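Long-range contact in synaptonemal complex protein 2 (Mus musculus, PDB 5IWZ), which is a major component of the axial and lateral elements of synaptonemal complexes in meiotic prophase and is required for chromosome synapsis and fertility: residues Val281-Cys286 with Glu306-Phe311. Sequence-based numbering, arbitrary orientation.
Sequences VYTFPC and EFWIDF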
loop_
_atom_site.group_PDB
_atom_site.type_symbol
_atom_site.label_atom_id
_atom_site.label_comp_id
_atom_site.label_asym_id
_atom_site.label_seq_id
_atom_site.Cartn_x
_atom_site.Cartn_y
_atom_site.Cartn_z
ATOM N N VAL A 281 -14.895 -3.274 10.539
ATOM C CA VAL A 281 -15.164 -2.172 9.623
ATOM C C VAL A 281 -16.650 -1.845 9.729
ATOM O O VAL A 281 -17.491 -2.707 9.459
ATOM C CB VAL A 281 -14.795 -2.515 8.171
ATOM C CG1 VAL A 281 -15.194 -1.381 7.251
ATOM C CG2 VAL A 281 -13.298 -2.796 8.044
ATOM N N TYR A 282 -16.968 -0.606 10.111
ATOM C CA TYR A 282 -18.329 -0.102 10.152
ATOM C C TYR A 282 -18.536 0.807 8.957
ATOM O O TYR A 282 -17.844 1.826 8.821
ATOM C CB TYR A 282 -18.597 0.664 11.448
ATOM C CG TYR A 282 -18.969 -0.221 12.606
ATOM C CD1 TYR A 282 -20.302 -0.477 12.916
ATOM C CD2 TYR A 282 -17.990 -0.804 13.389
ATOM C CE1 TYR A 282 -20.646 -1.302 13.981
ATOM C CE2 TYR A 282 -18.322 -1.630 14.451
ATOM C CZ TYR A 282 -19.651 -1.878 14.741
ATOM O OH TYR A 282 -19.966 -2.698 15.803
ATOM N N THR A 283 -19.487 0.447 8.102
ATOM C CA THR A 283 -19.815 1.218 6.907
ATOM C C THR A 283 -21.195 1.860 7.058
ATOM O O THR A 283 -22.188 1.156 7.232
ATOM C CB THR A 283 -19.769 0.315 5.681
ATOM O OG1 THR A 283 -18.424 -0.142 5.491
ATOM C CG2 THR A 283 -20.228 1.063 4.458
ATOM N N PHE A 284 -21.255 3.214 6.998
ATOM C CA PHE A 284 -22.527 3.922 7.096
ATOM C C PHE A 284 -22.840 4.645 5.794
ATOM O O PHE A 284 -21.935 5.222 5.179
ATOM C CB PHE A 284 -22.526 4.972 8.228
ATOM C CG PHE A 284 -22.461 4.384 9.612
ATOM C CD1 PHE A 284 -23.450 3.542 10.069
ATOM C CD2 PHE A 284 -21.405 4.685 10.456
ATOM C CE1 PHE A 284 -23.394 3.004 11.343
ATOM C CE2 PHE A 284 -21.342 4.150 11.734
ATOM C CZ PHE A 284 -22.341 3.308 12.174
ATOM N N PRO A 285 -24.104 4.681 5.374
ATOM C CA PRO A 285 -24.479 5.606 4.308
ATOM C C PRO A 285 -24.431 7.028 4.826
ATOM O O PRO A 285 -24.680 7.302 6.004
ATOM C CB PRO A 285 -25.908 5.177 3.945
ATOM C CG PRO A 285 -26.452 4.595 5.205
ATOM C CD PRO A 285 -25.272 3.974 5.934
ATOM N N CYS A 286 -24.063 7.936 3.938
ATOM C CA CYS A 286 -23.836 9.329 4.280
ATOM C C CYS A 286 -24.691 10.215 3.379
ATOM O O CYS A 286 -24.859 9.927 2.188
ATOM C CB CYS A 286 -22.355 9.673 4.130
ATOM S SG CYS A 286 -21.927 11.405 4.323
ATOM N N GLU A 306 -25.500 3.616 -2.096
ATOM C CA GLU A 306 -25.394 4.751 -1.198
ATOM C C GLU A 306 -24.002 5.359 -1.320
ATOM O O GLU A 306 -23.084 4.759 -1.880
ATOM C CB GLU A 306 -25.652 4.340 0.257
ATOM C CG GLU A 306 -26.999 3.698 0.522
ATOM C CD GLU A 306 -28.128 4.708 0.645
ATOM O OE1 GLU A 306 -27.873 5.930 0.594
ATOM O OE2 GLU A 306 -29.283 4.271 0.791
ATOM N N PHE A 307 -23.868 6.565 -0.780
ATOM C CA PHE A 307 -22.591 7.242 -0.546
ATOM C C PHE A 307 -22.023 6.661 0.744
ATOM O O PHE A 307 -22.480 6.999 1.838
ATOM C CB PHE A 307 -22.833 8.746 -0.455
ATOM C CG PHE A 307 -21.616 9.573 -0.131
ATOM C CD1 PHE A 307 -20.348 9.195 -0.546
ATOM C CD2 PHE A 307 -21.754 10.757 0.574
ATOM C CE1 PHE A 307 -19.245 9.981 -0.251
ATOM C CE2 PHE A 307 -20.652 11.548 0.871
ATOM C CZ PHE A 307 -19.390 11.153 0.463
ATOM N N TRP A 308 -21.054 5.747 0.626
ATOM C CA TRP A 308 -20.575 4.965 1.763
ATOM C C TRP A 308 -19.378 5.633 2.448
ATOM O O TRP A 308 -18.489 6.161 1.780
ATOM C CB TRP A 308 -20.171 3.564 1.299
ATOM C CG TRP A 308 -21.272 2.706 0.687
ATOM C CD1 TRP A 308 -21.304 2.196 -0.587
ATOM C CD2 TRP A 308 -22.462 2.229 1.335
ATOM N NE1 TRP A 308 -22.443 1.442 -0.770
ATOM C CE2 TRP A 308 -23.172 1.447 0.391
ATOM C CE3 TRP A 308 -22.998 2.392 2.617
ATOM C CZ2 TRP A 308 -24.387 0.824 0.688
ATOM C CZ3 TRP A 308 -24.213 1.775 2.911
ATOM C CH2 TRP A 308 -24.892 0.998 1.947
ATOM N N ILE A 309 -19.355 5.587 3.785
ATOM C CA ILE A 309 -18.220 6.005 4.608
ATOM C C ILE A 309 -17.790 4.801 5.440
ATOM O O ILE A 309 -18.631 4.171 6.094
ATOM C CB ILE A 309 -18.560 7.185 5.543
ATOM C CG1 ILE A 309 -19.251 8.328 4.799
ATOM C CG2 ILE A 309 -17.295 7.672 6.293
ATOM C CD1 ILE A 309 -18.388 9.080 3.798
ATOM N N ASP A 310 -16.487 4.503 5.445
ATOM C CA ASP A 310 -15.946 3.316 6.106
ATOM C C ASP A 310 -15.165 3.737 7.338
ATOM O O ASP A 310 -14.248 4.559 7.246
ATOM C CB ASP A 310 -15.067 2.519 5.147
ATOM C CG ASP A 310 -15.854 2.018 3.968
ATOM O OD1 ASP A 310 -16.883 1.341 4.198
ATOM O OD2 ASP A 310 -15.509 2.376 2.823
ATOM N N PHE A 311 -15.567 3.202 8.486
ATOM C CA PHE A 311 -14.925 3.451 9.769
ATOM C C PHE A 311 -14.084 2.224 10.081
ATOM O O PHE A 311 -14.630 1.150 10.332
ATOM C CB PHE A 311 -15.965 3.688 10.865
ATOM C CG PHE A 311 -16.718 4.989 10.735
ATOM C CD1 PHE A 311 -16.445 6.057 11.592
ATOM C CD2 PHE A 311 -17.718 5.138 9.782
ATOM C CE1 PHE A 311 -17.147 7.258 11.489
ATOM C CE2 PHE A 311 -18.428 6.332 9.680
ATOM C CZ PHE A 311 -18.148 7.390 10.530
#
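Phe284 sets the edge of its ring against the face of Phe311, an offset edge-to-face pair with the planes at 72°; its CD2 comes within 3.5 Å of Phe311 CE2. Tyr282 shares this side of the sheet and rests its CB beside that of Phe311, while Val386 of helix 383-390 touches the side chains of Tyr282, Phe284 and Phe311. On the other face Trp308 is the bump. Its six-membered ring reaches across the strands, pressing CE3 to the methyl CG2 of Thr283 (3.6 Å) and CZ3 to CD of Pro285 (3.9 Å). With CG2 anti to the backbone N, Thr283 sends its methyl to the indole, and the remaining branch, OG1, donates a hydrogen bond to Asp310 OD1 at only 2.5 Å. Arg265 NH2 makes a salt bridge to Asp310 OD2, tying this face to helix 260-274, which precedes strand 281-285. Both strands belong to the Spt16M-like domain, of the PH clan; here 281-285, at the border of a four-stranded antiparallel sheet, is zipped to 308-312 by paired backbone bonds, Tyr282 with Phe311 and Phe284 with Ile309. Further on, Cys286 N still reaches Phe307 O, a more bent bond at 138°. The Cys286 side chain fills the corner where Ile309 and Phe307 meet: CB is tight on Ile309 CG1 at 3.4 Å, and SG meets CE2 of Phe307 at 3.7 Å, oblique to the ring. Ile309 CD1 lies over one face of that ring, near its rim. A serine in place of Phe307 would probably open a gap beside Cys286 SG and Ile309 CD1, and take from Ile298 and Pro299 the side chain they touch.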